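Local structure of pilin (Streptococcus pyogenes serotype M1, 3GLD) at residues 17-22 against 83-88; 97-102 against 121-126. The protein forms the shaft of the bacterial pilus as its major subunit, stacking head to tail through intermolecular isopeptide bonds, and so serves adhesion to host cells, aggregation and biofilm formation. The protein carries 2 engineered substitutions. One frame throughout, in Å; residues are numbered along the deposited sequence.

Contact 1: residues 17-22 against 83-88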
loop_
_atom_site.group_PDB
_atom_site.type_symbol
_atom_site.label_atom_id
_atom_site.label_comp_id
_atom_site.label_asym_id
_atom_site.label_seq_id
_atom_site.Cartn_x
_atom_site.Cartn_y
_atom_site.Cartn_z
ATOM N N ALA A 17 8.104 -15.904 -25.819
ATOM C CA ALA A 17 7.150 -14.918 -26.341
ATOM C C ALA A 17 6.234 -14.329 -25.238
ATOM O O ALA A 17 5.189 -13.732 -25.527
ATOM C CB ALA A 17 6.309 -15.542 -27.453
ATOM N N LYS A 18 6.617 -14.536 -23.983
ATOM C CA LYS A 18 5.944 -13.912 -22.842
ATOM C C LYS A 18 6.956 -13.502 -21.787
ATOM O O LYS A 18 7.960 -14.200 -21.562
ATOM C CB LYS A 18 4.872 -14.823 -22.237
ATOM C CG LYS A 18 3.571 -14.821 -23.029
ATOM C CD LYS A 18 2.694 -15.989 -22.651
ATOM C CE LYS A 18 1.757 -16.372 -23.788
ATOM N NZ LYS A 18 0.768 -15.303 -24.082
ATOM N N LEU A 19 6.700 -12.350 -21.170
ATOM C CA LEU A 19 7.568 -11.811 -20.129
ATOM C C LEU A 19 6.759 -11.635 -18.849
ATOM O O LEU A 19 5.733 -10.940 -18.848
ATOM C CB LEU A 19 8.157 -10.465 -20.563
ATOM C CG LEU A 19 9.086 -9.766 -19.569
ATOM C CD1 LEU A 19 10.392 -10.552 -19.378
ATOM C CD2 LEU A 19 9.382 -8.353 -20.030
ATOM N N THR A 20 7.236 -12.259 -17.774
ATOM C CA THR A 20 6.573 -12.201 -16.474
ATOM C C THR A 20 6.996 -10.936 -15.728
ATOM O O THR A 20 8.170 -10.633 -15.656
ATOM C CB THR A 20 6.918 -13.436 -15.611
ATOM O OG1 THR A 20 6.299 -14.583 -16.197
ATOM C CG2 THR A 20 6.368 -13.294 -14.169
ATOM N N VAL A 21 6.023 -10.212 -15.180
ATOM C CA VAL A 21 6.317 -9.085 -14.292
ATOM C C VAL A 21 5.895 -9.466 -12.875
ATOM O O VAL A 21 4.783 -9.941 -12.670
ATOM C CB VAL A 21 5.571 -7.809 -14.718
ATOM C CG1 VAL A 21 5.805 -6.680 -13.701
ATOM C CG2 VAL A 21 6.016 -7.370 -16.093
ATOM N N THR A 22 6.784 -9.273 -11.906
ATOM C CA THR A 22 6.453 -9.580 -10.512
ATOM C C THR A 22 6.283 -8.275 -9.752
ATOM O O THR A 22 7.123 -7.374 -9.835
ATOM C CB THR A 22 7.529 -10.445 -9.817
ATOM O OG1 THR A 22 7.627 -11.710 -10.478
ATOM C CG2 THR A 22 7.170 -10.696 -8.364
ATOM N N ALA A 83 2.052 -10.556 -13.494
ATOM C CA ALA A 83 1.335 -10.252 -14.727
ATOM C C ALA A 83 2.260 -10.589 -15.897
ATOM O O ALA A 83 3.443 -10.825 -15.689
ATOM C CB ALA A 83 0.958 -8.773 -14.756
ATOM N N GLU A 84 1.726 -10.617 -17.114
ATOM C CA GLU A 84 2.542 -10.958 -18.284
ATOM C C GLU A 84 2.420 -9.958 -19.423
ATOM O O GLU A 84 1.347 -9.426 -19.659
ATOM C CB GLU A 84 2.167 -12.352 -18.803
ATOM C CG GLU A 84 3.114 -13.426 -18.336
ATOM C CD GLU A 84 2.627 -14.828 -18.673
ATOM O OE1 GLU A 84 1.434 -14.987 -19.040
ATOM O OE2 GLU A 84 3.447 -15.766 -18.572
ATOM N N PHE A 85 3.528 -9.698 -20.106
ATOM C CA PHE A 85 3.457 -9.083 -21.425
ATOM C C PHE A 85 3.441 -10.204 -22.457
ATOM O O PHE A 85 4.168 -11.191 -22.316
ATOM C CB PHE A 85 4.648 -8.165 -21.675
ATOM C CG PHE A 85 4.638 -6.932 -20.814
ATOM C CD1 PHE A 85 3.668 -5.951 -21.000
ATOM C CD2 PHE A 85 5.585 -6.768 -19.820
ATOM C CE1 PHE A 85 3.646 -4.811 -20.207
ATOM C CE2 PHE A 85 5.579 -5.631 -19.022
ATOM C CZ PHE A 85 4.601 -4.652 -19.218
ATOM N N ASP A 86 2.611 -10.035 -23.478
ATOM C CA ASP A 86 2.407 -11.048 -24.496
ATOM C C ASP A 86 2.985 -10.597 -25.849
ATOM O O ASP A 86 2.440 -9.688 -26.489
ATOM C CB ASP A 86 0.911 -11.375 -24.586
ATOM C CG ASP A 86 0.594 -12.451 -25.607
ATOM O OD1 ASP A 86 1.522 -13.108 -26.141
ATOM O OD2 ASP A 86 -0.608 -12.648 -25.863
ATOM N N PHE A 87 4.089 -11.239 -26.248
ATOM C CA PHE A 87 4.758 -11.012 -27.541
ATOM C C PHE A 87 4.349 -12.038 -28.633
ATOM O O PHE A 87 4.819 -11.960 -29.765
ATOM C CB PHE A 87 6.292 -11.073 -27.393
ATOM C CG PHE A 87 6.879 -10.090 -26.395
ATOM C CD1 PHE A 87 7.533 -8.952 -26.838
ATOM C CD2 PHE A 87 6.799 -10.326 -25.011
ATOM C CE1 PHE A 87 8.096 -8.044 -25.932
ATOM C CE2 PHE A 87 7.354 -9.417 -24.084
ATOM C CZ PHE A 87 8.011 -8.276 -24.561
ATOM N N SER A 88 3.496 -13.002 -28.294
ATOM C CA SER A 88 3.166 -14.109 -29.222
ATOM C C SER A 88 2.605 -13.642 -30.563
ATOM O O SER A 88 2.767 -14.327 -31.575
ATOM C CB SER A 88 2.213 -15.121 -28.565
ATOM O OG SER A 88 0.974 -14.513 -28.209
#

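Contact 2: residues 97-102 against 121-126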
loop_
_atom_site.group_PDB
_atom_site.type_symbol
_atom_site.label_atom_id
_atom_site.label_comp_id
_atom_site.label_asym_id
_atom_site.label_seq_id
_atom_site.Cartn_x
_atom_site.Cartn_y
_atom_site.Cartn_z
ATOM N N VAL A 97 18.226 -8.661 -31.903
ATOM C CA VAL A 97 17.883 -8.308 -30.526
ATOM C C VAL A 97 17.033 -7.059 -30.556
ATOM O O VAL A 97 17.459 -5.998 -31.031
ATOM C CB VAL A 97 19.116 -8.153 -29.619
ATOM C CG1 VAL A 97 18.668 -7.972 -28.176
ATOM C CG2 VAL A 97 20.024 -9.374 -29.735
ATOM N N TYR A 98 15.813 -7.218 -30.067
ATOM C CA TYR A 98 14.818 -6.158 -30.096
ATOM C C TYR A 98 14.662 -5.545 -28.693
ATOM O O TYR A 98 14.363 -6.267 -27.716
ATOM C CB TYR A 98 13.495 -6.704 -30.621
ATOM C CG TYR A 98 13.562 -7.122 -32.090
ATOM C CD1 TYR A 98 14.204 -8.293 -32.480
ATOM C CD2 TYR A 98 13.003 -6.322 -33.085
ATOM C CE1 TYR A 98 14.264 -8.665 -33.829
ATOM C CE2 TYR A 98 13.075 -6.687 -34.445
ATOM C CZ TYR A 98 13.699 -7.856 -34.790
ATOM O OH TYR A 98 13.764 -8.215 -36.109
ATOM N N TYR A 99 14.870 -4.226 -28.629
ATOM C CA TYR A 99 14.952 -3.481 -27.365
ATOM C C TYR A 99 13.655 -2.796 -26.948
ATOM O O TYR A 99 13.000 -2.119 -27.740
ATOM C CB TYR A 99 16.074 -2.443 -27.416
ATOM C CG TYR A 99 17.439 -3.062 -27.323
ATOM C CD1 TYR A 99 17.937 -3.822 -28.375
ATOM C CD2 TYR A 99 18.238 -2.899 -26.184
ATOM C CE1 TYR A 99 19.181 -4.395 -28.315
ATOM C CE2 TYR A 99 19.495 -3.479 -26.112
ATOM C CZ TYR A 99 19.956 -4.228 -27.197
ATOM O OH TYR A 99 21.181 -4.835 -27.192
ATOM N N TYR A 100 13.292 -2.997 -25.687
ATOM C CA TYR A 100 12.125 -2.356 -25.109
ATOM C C TYR A 100 12.491 -1.757 -23.754
ATOM O O TYR A 100 13.515 -2.103 -23.165
ATOM C CB TYR A 100 11.008 -3.367 -24.874
ATOM C CG TYR A 100 10.446 -4.038 -26.094
ATOM C CD1 TYR A 100 11.086 -5.155 -26.657
ATOM C CD2 TYR A 100 9.283 -3.569 -26.690
ATOM C CE1 TYR A 100 10.575 -5.784 -27.794
ATOM C CE2 TYR A 100 8.759 -4.189 -27.809
ATOM C CZ TYR A 100 9.412 -5.298 -28.357
ATOM O OH TYR A 100 8.892 -5.930 -29.463
ATOM N N LYS A 101 11.610 -0.906 -23.237
ATOM C CA LYS A 101 11.726 -0.412 -21.866
ATOM C C LYS A 101 10.433 -0.742 -21.141
ATOM O O LYS A 101 9.350 -0.558 -21.702
ATOM C CB LYS A 101 11.961 1.096 -21.844
ATOM C CG LYS A 101 13.252 1.534 -22.488
ATOM C CD LYS A 101 13.841 2.752 -21.770
ATOM C CE LYS A 101 15.161 3.164 -22.426
ATOM N NZ LYS A 101 15.429 4.625 -22.318
ATOM N N VAL A 102 10.562 -1.242 -19.915
ATOM C CA VAL A 102 9.423 -1.600 -19.082
ATOM C C VAL A 102 9.409 -0.701 -17.842
ATOM O O VAL A 102 10.417 -0.620 -17.131
ATOM C CB VAL A 102 9.497 -3.061 -18.636
ATOM C CG1 VAL A 102 8.369 -3.388 -17.629
ATOM C CG2 VAL A 102 9.414 -3.986 -19.852
ATOM N N THR A 121 15.423 -2.251 -19.060
ATOM C CA THR A 121 15.655 -2.439 -20.479
ATOM C C THR A 121 15.420 -3.914 -20.740
ATOM O O THR A 121 15.910 -4.776 -19.993
ATOM C CB THR A 121 17.054 -1.981 -20.905
ATOM O OG1 THR A 121 17.195 -0.589 -20.585
ATOM C CG2 THR A 121 17.247 -2.157 -22.419
ATOM N N VAL A 122 14.625 -4.191 -21.769
ATOM C CA VAL A 122 14.254 -5.551 -22.117
ATOM C C VAL A 122 14.739 -5.864 -23.539
ATOM O O VAL A 122 14.501 -5.095 -24.481
ATOM C CB VAL A 122 12.723 -5.777 -21.961
ATOM C CG1 VAL A 122 12.239 -7.011 -22.736
ATOM C CG2 VAL A 122 12.341 -5.927 -20.469
ATOM N N GLN A 123 15.467 -6.969 -23.649
ATOM C CA GLN A 123 15.991 -7.495 -24.916
ATOM C C GLN A 123 15.164 -8.730 -25.255
ATOM O O GLN A 123 15.139 -9.679 -24.475
ATOM C CB GLN A 123 17.446 -7.916 -24.740
ATOM C CG GLN A 123 18.447 -6.784 -24.568
ATOM C CD GLN A 123 19.889 -7.269 -24.318
ATOM O OE1 GLN A 123 20.150 -8.459 -24.171
ATOM N NE2 GLN A 123 20.816 -6.329 -24.249
ATOM N N VAL A 124 14.450 -8.705 -26.378
ATOM C CA VAL A 124 13.859 -9.923 -26.918
ATOM C C VAL A 124 14.834 -10.508 -27.959
ATOM O O VAL A 124 15.137 -9.862 -28.958
ATOM C CB VAL A 124 12.476 -9.697 -27.544
ATOM C CG1 VAL A 124 11.917 -11.044 -28.069
ATOM C CG2 VAL A 124 11.495 -9.088 -26.523
ATOM N N HIS A 125 15.348 -11.703 -27.680
ATOM C CA HIS A 125 16.225 -12.429 -28.588
ATOM C C HIS A 125 15.419 -13.255 -29.589
ATOM O O HIS A 125 14.794 -14.266 -29.239
ATOM C CB HIS A 125 17.226 -13.277 -27.797
ATOM C CG HIS A 125 18.281 -12.456 -27.136
ATOM N ND1 HIS A 125 18.018 -11.639 -26.057
ATOM C CD2 HIS A 125 19.590 -12.283 -27.427
ATOM C CE1 HIS A 125 19.126 -11.021 -25.692
ATOM N NE2 HIS A 125 20.096 -11.390 -26.514
ATOM N N VAL A 126 15.390 -12.756 -30.821
ATOM C CA VAL A 126 14.680 -13.402 -31.909
ATOM C C VAL A 126 15.701 -14.206 -32.728
ATOM O O VAL A 126 16.605 -13.643 -33.336
ATOM C CB VAL A 126 13.919 -12.359 -32.756
ATOM C CG1 VAL A 126 13.149 -13.021 -33.907
ATOM C CG2 VAL A 126 12.945 -11.559 -31.859
#

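Contact 1: residues 17-22 against 83-88
Val-21 lays its CG2 methyl against the Phe-85 ring, 3.4 Å from CE2, while Leu-19 reaches the same ring more loosely with CD2, 4.1 Å from CD2 of Phe-85. Both meet the ring obliquely. Leu-19 also sets its CB at the edge of the next aromatic, 3.8 Å from CE2 of Phe-87. Branched aliphatics and flat rings suit this face, which turns into the protein; the other carries Lys-18, Thr-20, Glu-84 and Asp-86, whose polar ends suit a surface. There Lys-18 and Asp-86 run side by side, and a bend at the last torsion of the lysine (chi4 -66°) brings NZ to 3.1 Å from OD1 of Asp-86 in a salt bridge. That oxygen is held further by Ser-88, whose OG approaches on the syn lone pair and whose backbone N, arriving from above the carboxylate plane, closes an Asx turn. The turn follows directly on the strand, and Phe-87 N still bonds to Ala-17 O, at 2.8 Å. Further along, the backbones pair antiparallel within one sheet of a beta sandwich, Leu-19 with Phe-85 and Val-21 with Ala-83 each exchanging two hydrogen bonds. Strand 18-27 is thus joined to strand 80-86 on one side and, through Thr-22, to strand 151-169. Phe-41 and Ile-43 of strand 37-45 pack on Phe-85 from the facing sheet.

Contact 2: residues 97-102 against 121-126
Tyr-100 slants its ring across to Val-124, two residues beyond its paired partner Val-122, and the CG2 methyl of Val-124 comes to 3.7 Å from CE1 of the ring. Tyr-98 repeats the step: Val-126 presents CG2 obliquely to its ring, 3.6 Å from CD1. In both tyrosines CG stands beside the backbone N (chi1 -67° in Tyr-98), and the ring leans along the sheet, its edge facing the carbonyl oxygen of the paired valine and its CD1 and CE1 side meeting the valine two residues on. At the other end Val-102 and Val-122 meet through their CG2 methyls, 3.6 Å apart. Short, forked valine suits these places, covering the inner face close to the backbone and offering a methyl to the ring beside it. Tyrosine gives the interior a large apolar ring, and its hydroxyl is satisfied by a carbonyl oxygen, that of Lys-94 for Tyr-98 and Val-59 for Tyr-100.

The outward face is more mixed. Gln-123 lies alongside Tyr-99, its CG over one ring face, 4.1 Å from the centroid, in a CH-pi contact; the amide, 67° from the ring plane, makes weak hydrogen bonds to Lys-148 and Tyr-143. The Thr-121 methyl CG2 meets the edge of the same ring. Val-97 wedges between two neighbours: CG1 sits 3.6 Å from CB of Gln-123 and also over the face of the His-125 imidazole, while CG2 meets the ring at CD2. Four backbone hydrogen bonds, two at each of the pairs Tyr-98 with Val-124 and Tyr-100 with Val-122, hold the strands in step.

In this beta-sandwich sheet, strand 96-104 is flanked further by strands 37-45 and 55-57, and strand 119-129 by strand 134-144, whose Tyr-139 stacks on His-125. Ile-151 of strand 151-169 covers Val-102 and Val-122 from the facing sheet.

In the fold
Both contacts are antiparallel strand pairs of the N-terminal domain, but they belong to different sheets packed face to face. Their inner faces meet: Phe-87 of contact 1 touches Val-124 and Tyr-100 of contact 2, the two rings edge-to-face, and Leu-19 lies against Val-122. Here lies the core shared by the two. The outer faces differ. Contact 1 is charged and more exposed, whereas contact 2 keeps partly covered rings, an amide and an imidazole. Strand 80-86 leads on to strand 96-104, so the chain passes from one sheet to the other between them. Val-21 and Val-102 both lie near Ala-104, the engineered residue at the position that autocatalyses formation of the Lys-23 to Asn-155 isopeptide bond in the natural protein.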